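Local coordinates for glutaredoxin 2 (PDB 3IR4), which binds glutathione and, as a glutaredoxin, probably uses it to reduce disulfides and glutathione mixed disulfides, at residues Leu6-His11 and Leu31-Asn36; Phe14-Arg19 and His177-Leu182; Pro79-Lys84 and Leu171-Ile176; Asn184-Ala189 and Ile210-Ser215. All coordinates share one frame; numbering follows the deposited sequence.

In the fold
The four contacts show how a thioredoxin-like domain and a helical domain are joined in one chain. Contact 1 lies inside the N-terminal domain, pairing strands 5-8 and 30-33. Helix 13-25, which links those strands, carries one half of contact 2, whose other half is on helix 173-185 of the C-terminal domain. That helix runs through contacts 2, 3 and 4, with contact 3 at its start and contact 4 at its end, their centres about 23 Å apart. Along the chain, contacts 1 and 2 interleave, contact 3 is nested within contact 2, and contact 4 follows last. The centre of contact 2 lies about 3 Å from the centre of the chain, where it joins the thioredoxin-like domain to the helical domain.

Contact 1: residues Leu6-His11 and Leu31-Asn36; sequences LYIYDH and LNVLQN
Leu31 lies beside Leu6, their side chains pointing the same way and meeting, in the Leu6 conformer described, through the two CD2 methyls; CD2 of Leu31 also comes near CD1 of Ile8, on the face of the sheet packed against helix 13-25. Asn32 is gripped through its backbone: its N donates to Leu6 O and its O accepts from Ile8 N, at 2.9 and 3.0 Å. Its side chain runs alongside Tyr7 on the other face, CB 3.5 Å from Tyr7 CD2 and the amide plane only 22° from the ring plane, with ND2 over one ring face and bonded to Glu30. Val33 returns to the first face, where its CG2 meets CG1 of Ile8 at 3.9 Å. These parallel strands are the two arms of the right-handed beta-alpha-beta unit that opens the thioredoxin fold, with helix 13-25 as the crossover. Leu34 N closes the pairing with a bond of 3.0 Å to Ile8 O, while its CD1 reaches CB of Tyr7. Beyond the strands, Leu34 O sits at the edge of the Tyr9 ring. Gln35 O accepts from a water that in turn accepts from Tyr9 OH, a hydroxyl also bonded to Lys49 of the glutathione pocket. Asn36 brings its amide across the Tyr9 ring, ND2 3.3 Å from CE2 and offset toward the rim. With CG anti to the backbone N (chi1 -162°), that amide reaches both a face of Tyr9, itself a glutathione-pocket residue, and the edge of the His11 imidazole.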
# COMPACT_ATOMS: atom_id res chain seq x y z
N LEU A 6 11.25 9.92 -2.43
CA LEU A 6 10.23 9.41 -1.55
C LEU A 6 10.84 8.34 -0.65
O LEU A 6 11.34 7.33 -1.12
CB LEU A 6 9.12 8.86 -2.42
CG LEU A 6 7.80 8.50 -1.74
CD1 LEU A 6 7.09 9.75 -1.26
CD2 LEU A 6 6.91 7.72 -2.70
N TYR A 7 10.75 8.59 0.66
CA TYR A 7 11.31 7.73 1.73
C TYR A 7 10.16 6.86 2.20
O TYR A 7 9.11 7.34 2.60
CB TYR A 7 11.91 8.58 2.85
CG TYR A 7 13.07 9.40 2.35
CD1 TYR A 7 12.89 10.65 1.82
CD2 TYR A 7 14.35 8.88 2.35
CE1 TYR A 7 13.96 11.38 1.29
CE2 TYR A 7 15.42 9.58 1.84
CZ TYR A 7 15.22 10.85 1.33
OH TYR A 7 16.26 11.59 0.84
N ILE A 8 10.39 5.55 2.15
CA ILE A 8 9.34 4.56 2.33
C ILE A 8 9.78 3.31 3.04
O ILE A 8 10.96 3.02 3.21
CB ILE A 8 8.78 4.11 0.93
CG1 ILE A 8 9.83 3.36 0.09
CG2 ILE A 8 8.24 5.30 0.12
CD1 ILE A 8 9.31 2.76 -1.22
N TYR A 9 8.75 2.53 3.43
CA TYR A 9 8.89 1.08 3.67
C TYR A 9 8.09 0.44 2.52
O TYR A 9 6.97 0.87 2.23
CB TYR A 9 8.29 0.63 4.99
CG TYR A 9 8.83 1.33 6.20
CD1 TYR A 9 10.17 1.68 6.30
CD2 TYR A 9 7.98 1.62 7.26
CE1 TYR A 9 10.64 2.38 7.44
CE2 TYR A 9 8.44 2.28 8.38
CZ TYR A 9 9.77 2.68 8.46
OH TYR A 9 10.17 3.38 9.57
N ASP A 10 8.66 -0.55 1.86
CA ASP A 10 8.02 -1.18 0.70
C ASP A 10 6.68 -1.85 1.03
O ASP A 10 5.76 -1.83 0.21
CB ASP A 10 9.03 -2.13 0.04
CG ASP A 10 8.57 -2.69 -1.30
OD1 ASP A 10 7.74 -2.09 -2.00
OD2 ASP A 10 9.14 -3.73 -1.67
N HIS A 11 6.56 -2.43 2.21
CA HIS A 11 5.32 -3.11 2.59
C HIS A 11 4.18 -2.15 2.96
O HIS A 11 3.03 -2.55 3.02
CB HIS A 11 5.53 -4.02 3.82
CG HIS A 11 5.53 -3.29 5.13
ND1 HIS A 11 6.68 -2.81 5.72
CD2 HIS A 11 4.52 -2.99 5.99
CE1 HIS A 11 6.37 -2.23 6.87
NE2 HIS A 11 5.07 -2.31 7.05
N LEU A 31 13.03 6.47 -5.22
CA LEU A 31 12.61 5.75 -4.04
C LEU A 31 13.78 5.47 -3.12
O LEU A 31 14.87 5.13 -3.57
CB LEU A 31 11.98 4.44 -4.42
CG LEU A 31 10.77 4.51 -5.37
CD1 LEU A 31 10.30 3.09 -5.72
CD2 LEU A 31 9.64 5.37 -4.80
N ASN A 32 13.56 5.63 -1.82
CA ASN A 32 14.58 5.34 -0.82
C ASN A 32 13.93 4.56 0.30
O ASN A 32 13.13 5.11 1.06
CB ASN A 32 15.14 6.64 -0.25
CG ASN A 32 16.00 7.37 -1.23
OD1 ASN A 32 17.20 7.17 -1.23
ND2 ASN A 32 15.42 8.27 -2.01
N VAL A 33 14.22 3.27 0.38
CA VAL A 33 13.63 2.45 1.41
C VAL A 33 14.48 2.56 2.66
O VAL A 33 15.69 2.32 2.62
CB VAL A 33 13.57 0.97 0.98
CG1 VAL A 33 12.96 0.17 2.13
CG2 VAL A 33 12.75 0.78 -0.28
N LEU A 34 13.88 2.98 3.75
CA LEU A 34 14.53 3.08 5.04
C LEU A 34 14.43 1.79 5.82
O LEU A 34 13.45 1.07 5.71
CB LEU A 34 13.87 4.20 5.84
CG LEU A 34 14.00 5.60 5.26
CD1 LEU A 34 13.21 6.61 6.11
CD2 LEU A 34 15.48 5.98 5.16
N GLN A 35 15.45 1.50 6.61
CA GLN A 35 15.36 0.36 7.54
C GLN A 35 14.22 0.59 8.51
O GLN A 35 14.00 1.70 9.00
CB GLN A 35 16.65 0.13 8.32
CG GLN A 35 17.81 -0.28 7.44
CD GLN A 35 17.51 -1.58 6.69
OE1 GLN A 35 17.27 -1.57 5.48
NE2 GLN A 35 17.44 -2.68 7.44
N ASN A 36 13.49 -0.50 8.83
CA ASN A 36 12.31 -0.34 9.67
C ASN A 36 12.60 0.14 11.08
O ASN A 36 11.72 0.73 11.70
CB ASN A 36 11.52 -1.64 9.70
CG ASN A 36 10.08 -1.44 10.17
OD1 ASN A 36 9.71 -1.95 11.23
ND2 ASN A 36 9.27 -0.72 9.39
O HOH W 1 12.69 4.13 9.32

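Contact 2: residues Phe14-Arg19 and His177-Leu182; sequences FCVKAR and HLFPLL. With GSH (glutathione), chain B; SO4 (sulfate ion), chain F.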
# COMPACT_ATOMS: atom_id res chain seq x y z
N PHE A 14 0.51 3.01 2.96
CA PHE A 14 0.55 4.47 2.81
C PHE A 14 1.66 4.88 1.85
O PHE A 14 1.53 5.85 1.11
CB PHE A 14 0.71 5.11 4.19
CG PHE A 14 -0.40 4.80 5.13
CD1 PHE A 14 -0.26 3.85 6.12
CD2 PHE A 14 -1.64 5.39 4.97
CE1 PHE A 14 -1.31 3.57 6.98
CE2 PHE A 14 -2.69 5.09 5.83
CZ PHE A 14 -2.52 4.18 6.83
N CYS A 15 2.78 4.18 1.90
CA CYS A 15 3.87 4.41 0.96
C CYS A 15 3.48 4.04 -0.47
O CYS A 15 3.81 4.76 -1.42
CB CYS A 15 5.10 3.65 1.41
SG CYS A 15 5.82 4.35 2.94
N VAL A 16 2.73 2.97 -0.64
CA VAL A 16 2.22 2.61 -1.96
C VAL A 16 1.32 3.74 -2.48
O VAL A 16 1.45 4.12 -3.62
CB VAL A 16 1.51 1.24 -1.92
CG1 VAL A 16 0.81 0.94 -3.25
CG2 VAL A 16 2.50 0.13 -1.54
N LYS A 17 0.46 4.27 -1.62
CA LYS A 17 -0.40 5.39 -2.02
C LYS A 17 0.44 6.54 -2.61
O LYS A 17 0.14 7.08 -3.66
CB LYS A 17 -1.24 5.92 -0.85
CG LYS A 17 -2.24 4.91 -0.33
CD LYS A 17 -3.02 5.39 0.86
CE LYS A 17 -3.69 4.26 1.55
NZ LYS A 17 -4.63 4.67 2.61
N ALA A 18 1.49 6.90 -1.88
CA ALA A 18 2.37 8.00 -2.25
C ALA A 18 3.10 7.74 -3.56
O ALA A 18 3.42 8.68 -4.26
CB ALA A 18 3.38 8.29 -1.16
N ARG A 19 3.36 6.49 -3.90
CA ARG A 19 4.01 6.13 -5.15
C ARG A 19 3.07 6.13 -6.35
O ARG A 19 3.52 6.22 -7.49
CB ARG A 19 4.61 4.73 -5.03
CG ARG A 19 5.79 4.69 -4.10
CD ARG A 19 6.22 3.27 -3.81
NE ARG A 19 6.69 2.67 -5.04
CZ ARG A 19 6.99 1.39 -5.20
NH1 ARG A 19 6.85 0.54 -4.20
NH2 ARG A 19 7.43 0.96 -6.38
N HIS A 177 -6.86 4.35 -2.17
CA HIS A 177 -7.02 3.52 -0.97
C HIS A 177 -7.15 2.03 -1.27
O HIS A 177 -6.73 1.20 -0.46
CB HIS A 177 -8.21 4.01 -0.14
CG HIS A 177 -8.00 5.36 0.45
ND1 HIS A 177 -6.96 5.66 1.29
CD2 HIS A 177 -8.69 6.51 0.26
CE1 HIS A 177 -7.04 6.93 1.62
NE2 HIS A 177 -8.08 7.47 1.01
N LEU A 178 -7.74 1.66 -2.40
CA LEU A 178 -7.98 0.26 -2.69
C LEU A 178 -6.76 -0.50 -3.20
O LEU A 178 -6.47 -1.62 -2.76
CB LEU A 178 -9.14 0.13 -3.71
CG LEU A 178 -9.46 -1.27 -4.19
CD1 LEU A 178 -9.88 -2.19 -2.99
CD2 LEU A 178 -10.53 -1.22 -5.26
N PHE A 179 -6.06 0.06 -4.18
CA PHE A 179 -4.95 -0.64 -4.78
C PHE A 179 -3.90 -1.15 -3.76
O PHE A 179 -3.49 -2.29 -3.86
CB PHE A 179 -4.30 0.13 -5.92
CG PHE A 179 -3.08 -0.57 -6.46
CD1 PHE A 179 -3.21 -1.76 -7.18
CD2 PHE A 179 -1.82 -0.10 -6.17
CE1 PHE A 179 -2.12 -2.42 -7.65
CE2 PHE A 179 -0.70 -0.77 -6.65
CZ PHE A 179 -0.85 -1.94 -7.37
N PRO A 180 -3.49 -0.32 -2.79
CA PRO A 180 -2.46 -0.82 -1.86
C PRO A 180 -2.88 -2.08 -1.12
O PRO A 180 -2.04 -2.96 -0.86
CB PRO A 180 -2.24 0.36 -0.92
CG PRO A 180 -2.63 1.57 -1.74
CD PRO A 180 -3.78 1.10 -2.56
N LEU A 181 -4.15 -2.14 -0.71
CA LEU A 181 -4.66 -3.32 -0.04
C LEU A 181 -4.57 -4.55 -0.96
O LEU A 181 -4.09 -5.61 -0.56
CB LEU A 181 -6.10 -3.06 0.41
CG LEU A 181 -6.83 -4.26 0.99
CD1 LEU A 181 -6.11 -4.82 2.21
CD2 LEU A 181 -8.26 -3.85 1.32
N LEU A 182 -5.03 -4.40 -2.20
CA LEU A 182 -4.99 -5.51 -3.13
C LEU A 182 -3.54 -5.92 -3.44
O LEU A 182 -3.24 -7.10 -3.53
CB LEU A 182 -5.76 -5.20 -4.42
CG LEU A 182 -7.23 -4.81 -4.26
CD1 LEU A 182 -7.84 -4.54 -5.62
CD2 LEU A 182 -8.01 -5.89 -3.51
N1 GSH B . -1.18 9.18 8.27
CA1 GSH B . 0.06 8.64 7.68
C1 GSH B . -0.00 8.75 6.18
O11 GSH B . -1.15 8.77 5.65
O12 GSH B . 1.06 8.80 5.54
CB1 GSH B . 0.20 7.19 8.12
CG1 GSH B . 1.59 6.64 7.78
CD1 GSH B . 1.96 5.37 8.51
OE1 GSH B . 1.06 4.77 9.30
N2 GSH B . 3.13 4.84 8.30
CA2 GSH B . 3.69 3.73 9.06
C2 GSH B . 4.81 4.21 9.93
O2 GSH B . 5.62 5.16 9.47
CB2 GSH B . 4.19 2.60 8.13
SG2 GSH B . 2.91 1.75 7.15
N3 GSH B . 4.99 3.65 11.10
CA3 GSH B . 5.85 4.24 12.10
C3 GSH B . 6.97 3.30 12.38
O31 GSH B . 7.17 2.34 11.58
O32 GSH B . 7.67 3.51 13.41
S SO4 F . -9.80 10.47 2.49
O1 SO4 F . -10.66 11.50 1.87
O2 SO4 F . -10.66 9.28 2.64
O3 SO4 F . -8.69 10.22 1.57
O4 SO4 F . -9.39 10.94 3.81
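Lys17 and His177 make the polar link across this buried helix pair: NZ donates to ND1 over 2.9 Å and lies only 2° out of the imidazole plane. The lysine chain is extended beyond CG, which carries the ammonium from the surface of helix 13-25 to the ring edge. Acceptance at ND1 fits a ring protonated on NE2, and NE2 indeed donates to sulfate O3 at 2.9 Å in a nearly straight bond. The sulfate, probably from the crystallisation liquor, is also held by Arg85.

Beside this link the contact is apolar. CG of Pro180 touches Lys17 CG at 3.6 Å and Val16 CG1 at 3.8 Å, so the pyrrolidine edge rests against both side chains. Val16 has CG1 anti to its own nitrogen (chi1 172°), which also brings that methyl to CD2 of Phe179 at 4.1 Å. Proline has no amide hydrogen to give to the preceding turn, and helix 173-185 is kinked here, at the point where it meets Val16.

Further out, the Phe179 ring packs on Met204 and Thr208 of helix 195-208, and His177 is flanked by Met66 of helix 65-74. Toward the N-terminal end of helix 13-25, Phe14 sets one ring face beneath CB1 of glutathione, 3.8 Å above the plane. The short helix segments cross at 124° with axes 8.7 Å apart, an interface between a thioredoxin-like domain and an all-helical domain that is characteristic of the glutathione S-transferase fold.

Contact 3: residues Pro79-Lys84 and Leu171-Ile176; sequences PLLTGK and LSEDDI
Leu81 and Leu171 meet through their CD2 methyls, 3.9 Å apart, at the apolar centre of this contact. The same methyl of Leu81 reaches over the start of helix 173-185, touching the carbonyl carbon of Ser172 at 3.4 Å and CG1 of Ile176 at 4.0 Å. Leu171 CD2 is shared with CB of Leu80, so one methyl touches both leucines of the loop. Leu24 of helix 13-25 touches both Leu80 and Leu171, and Val69 of helix 65-74 touches Leu81. The loop 79-84, which leads from the thioredoxin-like domain into the helical one, is therefore laid along the N-terminus of helix 173-185. Ser172 is the N-cap of that helix, its OG accepting the capping bond from Asp174 N. It also pairs with Asp175 in a capping box, in which Asp175 OD2, through its anti lone pair, accepts from Ser172 N at 3.0 Å. Ahead of the cap, Leu171 O takes two backbone donors from the loop, Gly83 N at 2.8 Å and, more weakly, Thr82 N. Gly83 lies close against Ser172 as well, its O 3.5 Å from Ser172 CB. At the polar edge, a water donates both to Gly83 O and to Glu173 OE1, bridging the loop to the first turn. The bend of Glu173 at chi2 (79°) brings OE2 to 3.9 Å from Leu81 CD1, and OE2 is also bonded to His70.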
# COMPACT_ATOMS: atom_id res chain seq x y z
N PRO A 79 -4.77 17.48 -12.72
CA PRO A 79 -4.98 16.28 -11.92
C PRO A 79 -5.55 15.11 -12.72
O PRO A 79 -6.36 15.30 -13.62
CB PRO A 79 -6.04 16.73 -10.90
CG PRO A 79 -5.96 18.20 -10.85
CD PRO A 79 -5.47 18.66 -12.17
N LEU A 80 -5.14 13.90 -12.33
CA LEU A 80 -5.82 12.69 -12.76
C LEU A 80 -6.96 12.30 -11.84
O LEU A 80 -7.82 11.52 -12.25
CB LEU A 80 -4.85 11.53 -12.88
CG LEU A 80 -3.79 11.60 -13.97
CD1 LEU A 80 -3.08 10.26 -14.11
CD2 LEU A 80 -4.40 11.99 -15.32
N LEU A 81 -6.96 12.77 -10.59
CA LEU A 81 -8.01 12.41 -9.63
C LEU A 81 -9.22 13.29 -9.93
O LEU A 81 -9.34 14.42 -9.44
CB LEU A 81 -7.51 12.56 -8.20
CG LEU A 81 -6.43 11.53 -7.79
CD1 LEU A 81 -5.72 12.01 -6.53
CD2 LEU A 81 -7.04 10.16 -7.59
N THR A 82 -10.08 12.78 -10.79
CA THR A 82 -11.22 13.54 -11.28
C THR A 82 -12.58 12.91 -11.00
O THR A 82 -13.59 13.50 -11.32
CB THR A 82 -11.11 13.78 -12.80
OG1 THR A 82 -11.15 12.52 -13.45
CG2 THR A 82 -9.87 14.58 -13.16
N GLY A 83 -12.57 11.73 -10.40
CA GLY A 83 -13.80 10.97 -10.21
C GLY A 83 -14.47 11.10 -8.87
O GLY A 83 -13.86 11.41 -7.87
N LYS A 84 -15.76 10.77 -8.87
CA LYS A 84 -16.50 10.63 -7.65
C LYS A 84 -16.02 9.40 -6.89
O LYS A 84 -15.38 8.49 -7.45
CB LYS A 84 -18.00 10.49 -7.93
CG LYS A 84 -18.43 9.18 -8.60
CD LYS A 84 -19.91 9.12 -8.89
CE LYS A 84 -20.35 10.03 -9.98
NZ LYS A 84 -19.76 9.66 -11.29
N LEU A 171 -10.79 7.81 -12.33
CA LEU A 171 -9.84 7.68 -11.22
C LEU A 171 -10.23 8.58 -10.07
O LEU A 171 -10.55 9.76 -10.28
CB LEU A 171 -8.43 8.04 -11.69
CG LEU A 171 -7.31 7.59 -10.75
CD1 LEU A 171 -6.99 6.09 -10.91
CD2 LEU A 171 -6.07 8.47 -10.95
N SER A 172 -10.17 8.04 -8.87
CA SER A 172 -10.55 8.77 -7.67
C SER A 172 -9.67 8.33 -6.49
O SER A 172 -8.89 7.38 -6.58
CB SER A 172 -12.02 8.53 -7.30
OG SER A 172 -12.20 7.22 -6.77
N GLU A 173 -9.85 9.00 -5.34
CA GLU A 173 -9.12 8.61 -4.15
C GLU A 173 -9.51 7.19 -3.71
O GLU A 173 -8.73 6.56 -2.98
CB GLU A 173 -9.32 9.61 -3.02
CG GLU A 173 -8.64 10.97 -3.25
CD GLU A 173 -9.40 11.92 -4.18
OE1 GLU A 173 -10.54 11.59 -4.63
OE2 GLU A 173 -8.86 13.02 -4.43
N ASP A 174 -10.66 6.66 -4.13
CA ASP A 174 -10.95 5.25 -3.83
C ASP A 174 -9.91 4.32 -4.43
O ASP A 174 -9.59 3.30 -3.83
CB ASP A 174 -12.35 4.84 -4.27
CG ASP A 174 -13.47 5.44 -3.41
OD1 ASP A 174 -13.19 5.94 -2.30
OD2 ASP A 174 -14.64 5.33 -3.86
N ASP A 175 -9.38 4.64 -5.60
CA ASP A 175 -8.31 3.85 -6.21
C ASP A 175 -7.04 3.91 -5.37
O ASP A 175 -6.32 2.92 -5.21
CB ASP A 175 -8.01 4.33 -7.63
CG ASP A 175 -9.18 4.12 -8.54
OD1 ASP A 175 -9.46 2.94 -8.84
OD2 ASP A 175 -9.85 5.10 -8.92
N ILE A 176 -6.75 5.10 -4.86
CA ILE A 176 -5.59 5.32 -4.02
C ILE A 176 -5.68 4.45 -2.77
O ILE A 176 -4.70 3.87 -2.33
CB ILE A 176 -5.42 6.81 -3.66
CG1 ILE A 176 -5.29 7.68 -4.94
CG2 ILE A 176 -4.26 6.98 -2.73
CD1 ILE A 176 -4.05 7.42 -5.79
O HOH W 2 -11.04 12.03 -7.39

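Contact 4: residues Asn184-Ala189 and Ile210-Ser215; sequences NLTLVA and INLLSS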
# COMPACT_ATOMS: atom_id res chain seq x y z
N ASN A 184 -0.94 -5.62 -1.33
CA ASN A 184 -0.37 -6.37 -0.25
C ASN A 184 -1.01 -7.76 -0.11
O ASN A 184 -0.36 -8.70 0.33
CB ASN A 184 -0.37 -5.51 1.00
CG ASN A 184 0.68 -4.37 0.92
OD1 ASN A 184 1.60 -4.41 0.10
ND2 ASN A 184 0.53 -3.38 1.78
N LEU A 185 -2.27 -7.90 -0.54
CA LEU A 185 -2.93 -9.20 -0.52
C LEU A 185 -2.29 -10.21 -1.46
O LEU A 185 -2.43 -11.41 -1.26
CB LEU A 185 -4.42 -9.08 -0.76
CG LEU A 185 -5.25 -8.62 0.43
CD1 LEU A 185 -6.69 -8.30 -0.01
CD2 LEU A 185 -5.26 -9.65 1.55
N THR A 186 -1.56 -9.76 -2.47
CA THR A 186 -0.87 -10.68 -3.35
C THR A 186 0.26 -11.44 -2.64
O THR A 186 0.79 -12.41 -3.18
CB THR A 186 -0.37 -10.06 -4.66
OG1 THR A 186 0.65 -9.09 -4.40
CG2 THR A 186 -1.50 -9.45 -5.45
N LEU A 187 0.64 -11.00 -1.44
CA LEU A 187 1.62 -11.74 -0.64
C LEU A 187 0.99 -12.99 -0.00
O LEU A 187 1.71 -13.85 0.51
CB LEU A 187 2.18 -10.84 0.46
CG LEU A 187 3.42 -11.34 1.23
CD1 LEU A 187 4.58 -11.49 0.29
CD2 LEU A 187 3.73 -10.36 2.35
N VAL A 188 -0.33 -13.06 0.02
CA VAL A 188 -1.04 -14.14 0.68
C VAL A 188 -1.36 -15.27 -0.31
O VAL A 188 -2.33 -15.18 -1.07
CB VAL A 188 -2.36 -13.65 1.34
CG1 VAL A 188 -3.00 -14.77 2.13
CG2 VAL A 188 -2.09 -12.44 2.23
N ALA A 189 -0.56 -16.33 -0.27
CA ALA A 189 -0.85 -17.52 -1.07
C ALA A 189 -2.18 -18.11 -0.62
O ALA A 189 -2.44 -18.21 0.57
CB ALA A 189 0.28 -18.56 -0.90
N ILE A 210 4.09 -0.15 -9.87
CA ILE A 210 4.29 -0.75 -8.54
C ILE A 210 4.08 -2.24 -8.67
O ILE A 210 3.06 -2.68 -9.19
CB ILE A 210 3.33 -0.14 -7.50
CG1 ILE A 210 3.55 1.37 -7.35
CG2 ILE A 210 3.46 -0.88 -6.17
CD1 ILE A 210 2.44 2.12 -6.64
N ASN A 211 5.05 -3.01 -8.21
CA ASN A 211 5.01 -4.45 -8.33
C ASN A 211 4.01 -5.14 -7.46
O ASN A 211 3.77 -4.74 -6.34
CB ASN A 211 6.41 -5.02 -7.99
CG ASN A 211 6.78 -4.88 -6.48
OD1 ASN A 211 6.65 -3.80 -5.85
ND2 ASN A 211 7.30 -5.93 -5.92
N LEU A 212 3.44 -6.22 -7.99
CA LEU A 212 2.68 -7.14 -7.16
C LEU A 212 3.69 -8.07 -6.48
O LEU A 212 4.86 -8.16 -6.87
CB LEU A 212 1.68 -7.92 -7.97
CG LEU A 212 0.64 -7.06 -8.68
CD1 LEU A 212 -0.27 -7.94 -9.51
CD2 LEU A 212 -0.16 -6.22 -7.72
N LEU A 213 3.22 -8.78 -5.46
CA LEU A 213 4.09 -9.59 -4.58
C LEU A 213 3.90 -11.08 -4.72
O LEU A 213 4.42 -11.86 -3.93
CB LEU A 213 3.79 -9.19 -3.13
CG LEU A 213 3.86 -7.69 -2.81
CD1 LEU A 213 3.42 -7.43 -1.38
CD2 LEU A 213 5.24 -7.10 -3.10
N SER A 214 3.20 -11.47 -5.78
CA SER A 214 2.83 -12.84 -6.04
C SER A 214 4.02 -13.77 -6.12
O SER A 214 3.95 -14.91 -5.69
CB SER A 214 2.04 -12.86 -7.36
OG SER A 214 1.09 -11.80 -7.41
N SER A 215 5.12 -13.30 -6.66
CA SER A 215 6.31 -14.14 -6.80
C SER A 215 6.88 -14.58 -5.45
O SER A 215 7.64 -15.55 -5.41
CB SER A 215 7.40 -13.49 -7.64
OG SER A 215 7.96 -12.38 -6.99
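Thr186 and Leu213 cross at about a right angle, the threonine hydroxyl meeting the leucine at its backbone: Leu213 N donates to Thr186 OG1 over 2.8 Å, at 158° at the hydrogen. With OG1 held between the backbone N and the carbonyl carbon (chi1 66°), the hydroxyl turns toward the 210-213 loop and is also bonded to Arg183 O, so the buried group has two partners, the amide of Leu213 and the carbonyl of Arg183. Leu213 CB lies 3.4 Å from Thr186 OG1. Thr186 also crosses Leu212 nearly at right angles, CG2 coming 4.2 Å from CD2. A type I turn from Leu185 to Val188 holds this threonine in the C-terminal end region of helix 173-185, and the contact fastens that end to the segment following helix 195-208 in the C-terminal domain. The Leu213 side chain then slants across its neighbours: CD1 touches Leu187 CB at 4.1 Å and, in one of two conformers, Asn184 OD1. Asn184 ND2 makes a weak bond to His11 O, linking this corner to the thioredoxin-like domain. At the solvent side, Ser214 OG, in one of two conformers, lies near Thr186 CB, and the CA-H of Ser214 points at Thr186 O.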